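Side-chain contacts in cytosol aminopeptidase (Staphylococcus aureus subsp. aureus, PDB 3KZW), which probably cleaves N-terminal amino acids, leucine among them, from peptides as a metal-dependent aminopeptidase of the cytosol aminopeptidase family: residues 349-354 and 359-364; 434-439 and 465-470; 450-455 and 469-474. One frame throughout, in Å; residues are numbered along the deposited sequence.

Contact 1: residues 349-354 and 359-364; sequences DVFTAL and VEVMNT
Antiparallel strand pairing joins 349-354 to 359-364 in a beta hairpin of the catalytic domain, centred about 31 Å from the centre of the chain. Phe351 and Val359 form a hydrogen-bonded pair: Phe351 N reaches Val359 O at 2.9 Å, and Val359 N returns a bond to Phe351 O at 2.8 Å. One step on, Val350 and Glu360 make a non-hydrogen-bonded pair. Val361 N then meets Asp349 O at 2.8 Å with an almost straight N-H...O angle of 176°.

On the face of Phe351 and Val359, the aromatic edge does the touching. CG2 of Val361 lies in the plane of the Phe351 ring, 3.9 Å from CD2; with CG1 anti to the backbone N (chi1 175°), CG2 is the branch left facing the ring edge. Ala353 CB approaches Val359 CG2 more loosely, at 4.4 Å. Branched and aromatic groups suit this face, since helices 248-254 and 368-380 cover it through Leu249, Ala252 and Leu370. Asp349, whose CB points to the same side as Phe351, forms a salt bridge with Lys346 through OD1.

On the face of Val350 and Glu360, the extended Glu360 chain carries its carboxylate away to Ser447 OG. The backbone Val350 O accepts a hydrogen bond from Asn212 ND2 of a second subunit. Main-chain bonds therefore set the register, leaving one face to pack on apolar helix residues and Glu360 on the other to bond Ser447.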
# COMPACT_ATOMS: atom_id res chain seq x y z
N ASP A 349 -19.23 -17.85 3.72
CA ASP A 349 -20.66 -18.14 3.77
C ASP A 349 -21.10 -18.99 2.57
O ASP A 349 -20.66 -18.76 1.44
CB ASP A 349 -21.48 -16.85 3.80
CG ASP A 349 -21.63 -16.28 5.21
OD1 ASP A 349 -21.17 -16.91 6.18
OD2 ASP A 349 -22.23 -15.19 5.33
N VAL A 350 -21.97 -19.96 2.84
CA VAL A 350 -22.55 -20.79 1.78
C VAL A 350 -24.06 -20.60 1.75
O VAL A 350 -24.73 -20.75 2.78
CB VAL A 350 -22.18 -22.29 1.94
CG1 VAL A 350 -22.84 -23.14 0.87
CG2 VAL A 350 -20.67 -22.48 1.88
N PHE A 351 -24.59 -20.26 0.58
CA PHE A 351 -26.02 -20.04 0.40
C PHE A 351 -26.61 -20.93 -0.70
O PHE A 351 -25.89 -21.43 -1.56
CB PHE A 351 -26.30 -18.57 0.07
CG PHE A 351 -25.79 -17.61 1.10
CD1 PHE A 351 -26.46 -17.45 2.31
CD2 PHE A 351 -24.64 -16.86 0.87
CE1 PHE A 351 -25.99 -16.57 3.28
CE2 PHE A 351 -24.15 -15.97 1.82
CZ PHE A 351 -24.83 -15.82 3.03
N THR A 352 -27.93 -21.11 -0.65
CA THR A 352 -28.64 -21.87 -1.68
C THR A 352 -29.31 -20.90 -2.65
O THR A 352 -30.17 -20.11 -2.26
CB THR A 352 -29.68 -22.82 -1.07
OG1 THR A 352 -29.07 -23.59 -0.02
CG2 THR A 352 -30.24 -23.76 -2.12
N ALA A 353 -28.90 -20.97 -3.91
CA ALA A 353 -29.46 -20.13 -4.97
C ALA A 353 -30.90 -20.53 -5.30
O ALA A 353 -31.39 -21.57 -4.83
CB ALA A 353 -28.59 -20.21 -6.21
N LEU A 354 -31.58 -19.71 -6.10
CA LEU A 354 -32.93 -20.04 -6.58
C LEU A 354 -32.90 -21.31 -7.43
O LEU A 354 -33.88 -22.05 -7.47
CB LEU A 354 -33.52 -18.87 -7.37
CG LEU A 354 -34.99 -18.94 -7.79
CD1 LEU A 354 -35.92 -18.77 -6.59
CD2 LEU A 354 -35.30 -17.90 -8.86
N VAL A 359 -23.76 -21.96 -3.29
CA VAL A 359 -22.74 -20.98 -3.68
C VAL A 359 -21.92 -20.55 -2.46
O VAL A 359 -22.48 -20.08 -1.47
CB VAL A 359 -23.38 -19.72 -4.34
CG1 VAL A 359 -22.31 -18.71 -4.74
CG2 VAL A 359 -24.22 -20.11 -5.55
N GLU A 360 -20.61 -20.73 -2.54
CA GLU A 360 -19.70 -20.22 -1.53
C GLU A 360 -19.30 -18.79 -1.89
O GLU A 360 -18.82 -18.54 -3.00
CB GLU A 360 -18.45 -21.10 -1.41
CG GLU A 360 -17.47 -20.66 -0.32
CD GLU A 360 -16.17 -21.45 -0.32
OE1 GLU A 360 -15.70 -21.86 -1.41
OE2 GLU A 360 -15.60 -21.66 0.77
N VAL A 361 -19.51 -17.87 -0.96
CA VAL A 361 -19.15 -16.47 -1.16
C VAL A 361 -17.77 -16.23 -0.58
O VAL A 361 -17.57 -16.34 0.63
CB VAL A 361 -20.19 -15.51 -0.53
CG1 VAL A 361 -19.73 -14.06 -0.64
CG2 VAL A 361 -21.55 -15.69 -1.19
N MET A 362 -16.81 -15.90 -1.44
CA MET A 362 -15.44 -15.62 -1.01
C MET A 362 -15.09 -14.13 -1.05
O MET A 362 -14.08 -13.71 -0.48
CB MET A 362 -14.43 -16.43 -1.84
CG MET A 362 -14.47 -17.93 -1.57
SD MET A 362 -14.24 -18.39 0.17
CE MET A 362 -12.48 -18.12 0.38
N ASN A 363 -15.94 -13.35 -1.71
CA ASN A 363 -15.78 -11.91 -1.83
C ASN A 363 -17.15 -11.25 -1.88
O ASN A 363 -17.91 -11.44 -2.84
CB ASN A 363 -14.96 -11.59 -3.09
CG ASN A 363 -14.66 -10.10 -3.26
OD1 ASN A 363 -15.08 -9.26 -2.47
ND2 ASN A 363 -13.93 -9.78 -4.32
N THR A 364 -17.47 -10.48 -0.84
CA THR A 364 -18.79 -9.84 -0.74
C THR A 364 -18.94 -8.64 -1.67
O THR A 364 -20.05 -8.14 -1.87
CB THR A 364 -19.12 -9.42 0.72
OG1 THR A 364 -18.13 -8.50 1.19
CG2 THR A 364 -19.17 -10.64 1.64

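Contact 2: residues 434-439 and 465-470; sequences LPITAT and AASFVT. With NA (sodium ion), chain R.
The flat carbonyl group of Ala466, whose methyl meets Ile436 across the contact, takes a donor on each face of its plane. Thr470 N comes from one, as the ordinary helical bond of 2.9 Å. From the other comes the Thr470 hydroxyl, OG1 to Ala466 O at 2.7 Å and tilted 31° from the plane. This bond back into its own helix follows from the first torsion, chi1 54°, which sets OG1 between the backbone N and the carbonyl carbon.

Against this braced turn rests Ile436, from the linker between strand 431-433 and helix 438-443. Its CG1 stands beside the backbone N and chi2 is extended, which carries CD1 outward to meet Thr470 tip to tip, 3.7 Å from OG1. The same methyl lies 4.0 Å from Ala466 CB, and the other branch, CG2, packs on Ser467 CB at 3.9 Å. A branched isoleucine can thus span three positions of helix 461-470, where small residues let it come close. The Thr470 hydroxyl donates to Ala466 O, so OG1 keeps a polar partner although the Ile436 methyl packs against it. Phe409 of strand 406-411 touches both Ile436 and Ala466.

Next to Ile436, Thr437 occupies the N-cap of helix 438-443, where its OG1 accepts a weak bond from Thr439 N and is also hydrogen-bonded to Glu440 OE1. Separately, Thr439 OG1 is hydrogen-bonded to Asp404 OD2 of a third subunit. Thr470 O coordinates sodium at 2.5 Å. Here the chain from a strand to an N-capped helix packs through a single isoleucine against a second helix that supplies a carbonyl ligand to a cation, within the layered helix-and-sheet catalytic domain.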
# COMPACT_ATOMS: atom_id res chain seq x y z
N LEU A 434 -15.82 -9.98 -25.19
CA LEU A 434 -14.81 -10.73 -24.46
C LEU A 434 -15.29 -12.18 -24.34
O LEU A 434 -16.50 -12.43 -24.32
CB LEU A 434 -14.57 -10.12 -23.08
CG LEU A 434 -13.97 -8.71 -23.00
CD1 LEU A 434 -13.88 -8.26 -21.55
CD2 LEU A 434 -12.60 -8.65 -23.65
N PRO A 435 -14.36 -13.15 -24.27
CA PRO A 435 -14.75 -14.55 -24.36
C PRO A 435 -15.14 -15.22 -23.03
O PRO A 435 -14.73 -14.76 -21.97
CB PRO A 435 -13.50 -15.22 -24.92
CG PRO A 435 -12.38 -14.40 -24.40
CD PRO A 435 -12.89 -13.00 -24.19
N ILE A 436 -15.93 -16.28 -23.12
CA ILE A 436 -16.14 -17.22 -22.02
C ILE A 436 -15.66 -18.58 -22.51
O ILE A 436 -16.29 -19.19 -23.38
CB ILE A 436 -17.62 -17.32 -21.59
CG1 ILE A 436 -18.20 -15.94 -21.25
CG2 ILE A 436 -17.76 -18.26 -20.40
CD1 ILE A 436 -19.72 -15.92 -21.12
N THR A 437 -14.54 -19.05 -21.96
CA THR A 437 -13.94 -20.31 -22.40
C THR A 437 -14.16 -21.44 -21.40
O THR A 437 -14.78 -21.25 -20.36
CB THR A 437 -12.43 -20.16 -22.70
OG1 THR A 437 -11.71 -20.01 -21.47
CG2 THR A 437 -12.17 -18.97 -23.61
N ALA A 438 -13.63 -22.62 -21.73
CA ALA A 438 -13.69 -23.79 -20.85
C ALA A 438 -13.05 -23.51 -19.49
O ALA A 438 -13.50 -24.05 -18.47
CB ALA A 438 -13.02 -24.98 -21.52
N THR A 439 -12.02 -22.67 -19.48
CA THR A 439 -11.34 -22.24 -18.26
C THR A 439 -12.32 -21.64 -17.26
O THR A 439 -12.35 -22.04 -16.09
CB THR A 439 -10.21 -21.23 -18.58
OG1 THR A 439 -9.23 -21.86 -19.42
CG2 THR A 439 -9.52 -20.74 -17.30
N ALA A 465 -16.80 -13.56 -13.96
CA ALA A 465 -18.10 -13.01 -13.60
C ALA A 465 -19.17 -13.33 -14.64
O ALA A 465 -20.29 -13.71 -14.29
CB ALA A 465 -17.99 -11.51 -13.39
N ALA A 466 -18.80 -13.19 -15.91
CA ALA A 466 -19.71 -13.49 -17.02
C ALA A 466 -20.10 -14.96 -17.04
O ALA A 466 -21.26 -15.30 -17.25
CB ALA A 466 -19.06 -13.09 -18.34
N SER A 467 -19.11 -15.83 -16.82
CA SER A 467 -19.32 -17.27 -16.75
C SER A 467 -20.27 -17.62 -15.61
O SER A 467 -21.13 -18.50 -15.75
CB SER A 467 -17.99 -17.99 -16.56
OG SER A 467 -18.18 -19.40 -16.50
N PHE A 468 -20.12 -16.93 -14.48
CA PHE A 468 -20.97 -17.15 -13.31
C PHE A 468 -22.43 -16.79 -13.60
O PHE A 468 -23.33 -17.56 -13.29
CB PHE A 468 -20.44 -16.36 -12.11
CG PHE A 468 -21.12 -16.71 -10.81
CD1 PHE A 468 -22.27 -16.04 -10.41
CD2 PHE A 468 -20.59 -17.69 -9.98
CE1 PHE A 468 -22.90 -16.36 -9.21
CE2 PHE A 468 -21.21 -18.01 -8.78
CZ PHE A 468 -22.37 -17.34 -8.39
N VAL A 469 -22.64 -15.61 -14.19
CA VAL A 469 -23.98 -15.13 -14.51
C VAL A 469 -24.66 -15.98 -15.59
O VAL A 469 -25.82 -16.38 -15.42
CB VAL A 469 -23.96 -13.63 -14.91
CG1 VAL A 469 -25.34 -13.16 -15.38
CG2 VAL A 469 -23.49 -12.78 -13.74
N THR A 470 -23.94 -16.27 -16.67
CA THR A 470 -24.51 -17.00 -17.82
C THR A 470 -24.75 -18.48 -17.54
O THR A 470 -25.41 -19.16 -18.33
CB THR A 470 -23.64 -16.86 -19.09
OG1 THR A 470 -22.30 -17.25 -18.80
CG2 THR A 470 -23.66 -15.42 -19.59
NA NA R . -25.49 -20.71 -20.22
O HOH W 1 -24.43 -22.53 -19.07
O HOH W 2 -26.93 -19.78 -21.75

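Contact 3: residues 450-455 and 469-474; sequences ADLVNH and VTHFSG. With NA (sodium ion), chain R.
Just before His471 and Phe472, the two rings that receive Leu452, the carbonyl oxygen of Thr470 is gripped twice: it binds sodium at 2.5 Å and accepts a hydrogen bond from Ser473 OG at 2.8 Å. The Ser473 hydroxyl is folded back over its own backbone (chi1 58°), and Ser473 OG also accepts from water 2, itself a sodium ligand, with 2.7 Å between OG and the water O. Serine fits here because one short hydroxyl can serve both the carbonyl and the water, besides bonding to His478 ND1. Gly474 O, 2.5 Å from the ion, and water 1 complete the four ligands; glycine readily takes the positive phi of 70° found at this position.

Across the contact the long, branched Leu452 bridges the gap between distant backbones. Its CD1 does the touching, 3.7 Å from Phe472 CZ, oblique to that ring, and 3.9 Å from His471 CD2; CD2 lies farther off, over a face of the imidazole. His471 puts its CD2 over one face of the Phe472 ring, offset toward the rim. The imidazole can offer carbon to leucine while its NE2 bonds Glu357 OE2. Phe472 also packs on Ala373 of helix 368-380.

The backbone of 470-474, at the C-terminal part of helix 461-470, thus forms a small sodium site of two carbonyls and two waters, whose adjacent ring pair meets the Leu452 side chain from strand 452-453.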
# COMPACT_ATOMS: atom_id res chain seq x y z
N ALA A 450 -18.93 -25.92 -1.75
CA ALA A 450 -20.19 -25.71 -2.46
C ALA A 450 -20.12 -26.13 -3.93
O ALA A 450 -19.05 -26.50 -4.42
CB ALA A 450 -20.63 -24.25 -2.33
N ASP A 451 -21.26 -26.08 -4.61
CA ASP A 451 -21.34 -26.34 -6.05
C ASP A 451 -20.60 -25.27 -6.84
O ASP A 451 -19.93 -25.58 -7.82
CB ASP A 451 -22.80 -26.41 -6.51
CG ASP A 451 -23.57 -27.57 -5.91
OD1 ASP A 451 -23.01 -28.69 -5.84
OD2 ASP A 451 -24.73 -27.38 -5.52
N LEU A 452 -20.75 -24.02 -6.41
CA LEU A 452 -20.15 -22.88 -7.09
C LEU A 452 -19.43 -21.93 -6.14
O LEU A 452 -19.71 -21.91 -4.93
CB LEU A 452 -21.22 -22.11 -7.89
CG LEU A 452 -21.98 -22.83 -9.00
CD1 LEU A 452 -23.24 -22.07 -9.37
CD2 LEU A 452 -21.11 -23.06 -10.23
N VAL A 453 -18.50 -21.15 -6.69
CA VAL A 453 -17.80 -20.10 -5.95
C VAL A 453 -17.96 -18.78 -6.72
O VAL A 453 -18.01 -18.79 -7.95
CB VAL A 453 -16.31 -20.47 -5.70
CG1 VAL A 453 -15.48 -20.45 -6.99
CG2 VAL A 453 -15.70 -19.57 -4.64
N ASN A 454 -18.06 -17.67 -6.00
CA ASN A 454 -18.37 -16.39 -6.63
C ASN A 454 -17.15 -15.53 -6.98
O ASN A 454 -17.30 -14.43 -7.54
CB ASN A 454 -19.39 -15.58 -5.79
CG ASN A 454 -18.74 -14.77 -4.69
OD1 ASN A 454 -17.83 -15.23 -4.00
ND2 ASN A 454 -19.21 -13.54 -4.51
N HIS A 455 -15.96 -16.02 -6.67
CA HIS A 455 -14.74 -15.23 -6.86
C HIS A 455 -13.51 -16.09 -7.09
O HIS A 455 -13.35 -17.15 -6.48
CB HIS A 455 -14.52 -14.31 -5.65
CG HIS A 455 -13.46 -13.28 -5.86
ND1 HIS A 455 -12.26 -13.30 -5.18
CD2 HIS A 455 -13.42 -12.18 -6.66
CE1 HIS A 455 -11.52 -12.26 -5.56
NE2 HIS A 455 -12.20 -11.57 -6.46
N VAL A 469 -22.64 -15.61 -14.19
CA VAL A 469 -23.98 -15.13 -14.51
C VAL A 469 -24.66 -15.98 -15.59
O VAL A 469 -25.82 -16.38 -15.42
CB VAL A 469 -23.96 -13.63 -14.91
CG1 VAL A 469 -25.34 -13.16 -15.38
CG2 VAL A 469 -23.49 -12.78 -13.74
N THR A 470 -23.94 -16.27 -16.67
CA THR A 470 -24.51 -17.00 -17.82
C THR A 470 -24.75 -18.48 -17.54
O THR A 470 -25.41 -19.16 -18.33
CB THR A 470 -23.64 -16.86 -19.09
OG1 THR A 470 -22.30 -17.25 -18.80
CG2 THR A 470 -23.66 -15.42 -19.59
N HIS A 471 -24.22 -18.97 -16.42
CA HIS A 471 -24.43 -20.35 -15.98
C HIS A 471 -25.90 -20.61 -15.67
O HIS A 471 -26.41 -21.70 -15.93
CB HIS A 471 -23.57 -20.64 -14.75
CG HIS A 471 -23.86 -21.97 -14.11
ND1 HIS A 471 -23.33 -23.15 -14.57
CD2 HIS A 471 -24.61 -22.29 -13.02
CE1 HIS A 471 -23.75 -24.15 -13.80
NE2 HIS A 471 -24.53 -23.65 -12.86
N PHE A 472 -26.58 -19.60 -15.15
CA PHE A 472 -27.94 -19.75 -14.62
C PHE A 472 -29.05 -19.69 -15.67
O PHE A 472 -30.23 -19.86 -15.36
CB PHE A 472 -28.17 -18.74 -13.50
CG PHE A 472 -27.40 -19.05 -12.24
CD1 PHE A 472 -26.07 -18.66 -12.11
CD2 PHE A 472 -28.00 -19.74 -11.20
CE1 PHE A 472 -25.35 -18.95 -10.96
CE2 PHE A 472 -27.30 -20.04 -10.04
CZ PHE A 472 -25.97 -19.64 -9.91
N SER A 473 -28.66 -19.46 -16.93
CA SER A 473 -29.62 -19.43 -18.03
C SER A 473 -29.77 -20.79 -18.70
O SER A 473 -30.67 -20.99 -19.53
CB SER A 473 -29.20 -18.38 -19.06
OG SER A 473 -27.90 -18.64 -19.55
N GLY A 474 -28.89 -21.73 -18.35
CA GLY A 474 -28.87 -23.04 -18.97
C GLY A 474 -28.39 -22.94 -20.41
O GLY A 474 -27.32 -22.38 -20.66
NA NA R . -25.49 -20.71 -20.22
O HOH W 2 -26.93 -19.78 -21.75
O HOH W 1 -24.43 -22.53 -19.07

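In the fold
All three contacts are largely buried, yet they lie in the outer part of the chain, 24 to 31 Å from its centre, and near other subunits. Contacts 1 and 3 share the small sheet, where strand 358-360 runs between 350-352 and 452-453, and both touch a second subunit; contact 2 has a third as neighbour. Contacts 2 and 3 share helix 461-470 and the sodium. Phe468 of that helix ties the group together, packing on Val359 CG1 of contact 1 and on Val453 O, Asn454 CA and Leu452 CB. Backbone bonds hold contact 1, whereas contacts 2 and 3 are apolar between their segments, with the polar bonds lying within the segments or to outside partners, notably round the sodium.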